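Beta-lactamase/D-alanine Carboxypeptidase (PDB 3RJU) is probably a serine beta-lactamase or D-alanine carboxypeptidase that cleaves beta-lactams or D-alanyl peptides, captured here with bound citrate. Local coordinates at residues 237-240 against 241-244. Residues are numbered along the deposited sequence; the frame is centred on the assembly and turned at random.
Sequences QHWM and QQFL
Gln-241 N donates to Gln-237 O at 3.0 Å, an i to i+4 helical bond; after it Gln-242 N and Phe-243 N reach back three residues, to Trp-239 O and Met-240 O, and a type I turn runs from Gln-241 to Leu-244. The indole of Trp-239 meets two residues of the turn on one face. Over the six-membered ring stands Phe-243, edge-to-face, with centroids 4.8 Å apart and planes at 63°. CE2 of Phe-243 comes closest, 3.5 Å from CH2 of Trp-239. Gln-242 is deposited in two conformers. In the one described, NE2 sits above the same face, near the rim of the pyrrole and 3.3 Å from Trp-239 CD1, with the amide steeply tilted to the ring. In this copy NE2 also donates to Trp-239 O at 2.9 Å, so that N and NE2 reach the carbonyl from opposite faces of its plane. The double grip holds for this copy alone, and a strained chi1 of 13° makes it doubtful. Trp-239 NE1 is bonded to Glu-70 of helix 64-77. The chain of Gln-241 bends at chi2 (66°), and NE2 donates to Leu-244 O at 3.2 Å, from above the carbonyl plane. Its OE1 takes a hydrogen from a water that accepts from Gln-237 NE2, which bridges the two amides. Met-240, a selenomethionine, and Leu-244 both pack on Ile-31 of strand 25-32. Trp-239 sits between strand 309-316 and helix 64-77, and Phe-243 packs on Met-315 of that strand and on Trp-287. This is the C-terminal end of a helix passing into a type I turn, beside helix 64-77, at whose start lies a probable SxxK motif, as in the alpha/beta fold of serine beta-lactamases and penicillin-binding proteins.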
loop_
_atom_site.group_PDB
_atom_site.type_symbol
_atom_site.label_atom_id
_atom_site.label_comp_id
_atom_site.label_asym_id
_atom_site.label_seq_id
_atom_site.Cartn_x
_atom_site.Cartn_y
_atom_site.Cartn_z
ATOM N N GLN A 237 -6.761 8.393 -7.312
ATOM C CA GLN A 237 -8.078 8.139 -7.891
ATOM C C GLN A 237 -7.936 7.289 -9.166
ATOM O O GLN A 237 -8.646 6.298 -9.360
ATOM C CB GLN A 237 -8.809 9.442 -8.236
ATOM C CG GLN A 237 -10.159 9.216 -8.877
ATOM C CD GLN A 237 -10.684 10.458 -9.594
ATOM O OE1 GLN A 237 -10.473 11.585 -9.136
ATOM N NE2 GLN A 237 -11.369 10.256 -10.722
ATOM N N HIS A 238 -7.026 7.698 -10.048
ATOM C CA HIS A 238 -6.829 6.989 -11.307
ATOM C C HIS A 238 -6.361 5.550 -11.086
ATOM O O HIS A 238 -6.825 4.640 -11.776
ATOM C CB HIS A 238 -5.862 7.757 -12.218
ATOM C CG HIS A 238 -6.371 9.104 -12.624
ATOM N ND1 HIS A 238 -7.616 9.283 -13.189
ATOM C CD2 HIS A 238 -5.817 10.337 -12.538
ATOM C CE1 HIS A 238 -7.809 10.568 -13.434
ATOM N NE2 HIS A 238 -6.731 11.230 -13.047
ATOM N N TRP A 239 -5.475 5.345 -10.112
ATOM C CA TRP A 239 -4.983 4.007 -9.803
ATOM C C TRP A 239 -6.110 3.126 -9.277
ATOM O O TRP A 239 -6.307 1.987 -9.728
ATOM C CB TRP A 239 -3.838 4.057 -8.782
ATOM C CG TRP A 239 -3.151 2.744 -8.644
ATOM C CD1 TRP A 239 -2.198 2.246 -9.469
ATOM C CD2 TRP A 239 -3.373 1.749 -7.635
ATOM N NE1 TRP A 239 -1.810 0.992 -9.048
ATOM C CE2 TRP A 239 -2.507 0.666 -7.918
ATOM C CE3 TRP A 239 -4.204 1.672 -6.514
ATOM C CZ2 TRP A 239 -2.458 -0.488 -7.127
ATOM C CZ3 TRP A 239 -4.162 0.526 -5.733
ATOM C CH2 TRP A 239 -3.287 -0.535 -6.042
HETATM N N MSE A 240 -6.868 3.659 -8.329
HETATM C CA MSE A 240 -7.925 2.884 -7.703
HETATM C C MSE A 240 -9.011 2.523 -8.734
HETATM O O MSE A 240 -9.600 1.441 -8.674
HETATM C CB MSE A 240 -8.522 3.680 -6.539
HETATM C CG MSE A 240 -9.579 2.913 -5.788
HETATM SE SE MSE A 240 -10.027 3.689 -4.049
HETATM C CE MSE A 240 -10.891 5.317 -4.674
ATOM N N GLN A 241 -9.266 3.425 -9.678
ATOM C CA GLN A 241 -10.322 3.229 -10.678
ATOM C C GLN A 241 -10.126 1.943 -11.484
ATOM O O GLN A 241 -11.097 1.338 -11.937
ATOM C CB GLN A 241 -10.393 4.439 -11.632
ATOM C CG GLN A 241 -11.503 4.350 -12.713
ATOM C CD GLN A 241 -12.887 4.386 -12.121
ATOM O OE1 GLN A 241 -13.383 5.451 -11.760
ATOM N NE2 GLN A 241 -13.509 3.216 -11.976
ATOM N N GLN A 242 -8.878 1.516 -11.680
ATOM C CA GLN A 242 -8.651 0.328 -12.517
ATOM C C GLN A 242 -9.190 -0.965 -11.902
ATOM O O GLN A 242 -9.309 -1.976 -12.596
ATOM C CB GLN A 242 -7.193 0.145 -12.996
ATOM C CG GLN A 242 -6.118 0.988 -12.343
ATOM C CD GLN A 242 -4.798 0.236 -12.151
ATOM O OE1 GLN A 242 -4.202 -0.307 -13.095
ATOM N NE2 GLN A 242 -4.343 0.201 -10.932
ATOM N N PHE A 243 -9.538 -0.934 -10.617
ATOM C CA PHE A 243 -10.136 -2.118 -9.981
ATOM C C PHE A 243 -11.659 -2.162 -10.059
ATOM O O PHE A 243 -12.271 -3.151 -9.670
ATOM C CB PHE A 243 -9.701 -2.245 -8.515
ATOM C CG PHE A 243 -8.206 -2.367 -8.340
ATOM C CD1 PHE A 243 -7.592 -3.613 -8.338
ATOM C CD2 PHE A 243 -7.416 -1.235 -8.200
ATOM C CE1 PHE A 243 -6.218 -3.729 -8.198
ATOM C CE2 PHE A 243 -6.039 -1.345 -8.058
ATOM C CZ PHE A 243 -5.444 -2.591 -8.030
ATOM N N LEU A 244 -12.260 -1.098 -10.579
ATOM C CA LEU A 244 -13.703 -0.886 -10.456
ATOM C C LEU A 244 -14.304 -0.664 -11.822
ATOM O O LEU A 244 -13.765 0.097 -12.615
ATOM C CB LEU A 244 -13.963 0.364 -9.597
ATOM C CG LEU A 244 -13.303 0.335 -8.223
ATOM C CD1 LEU A 244 -13.514 1.661 -7.482
ATOM C CD2 LEU A 244 -13.862 -0.828 -7.420
HETATM O O HOH W 1 -11.992 7.765 -12.161
#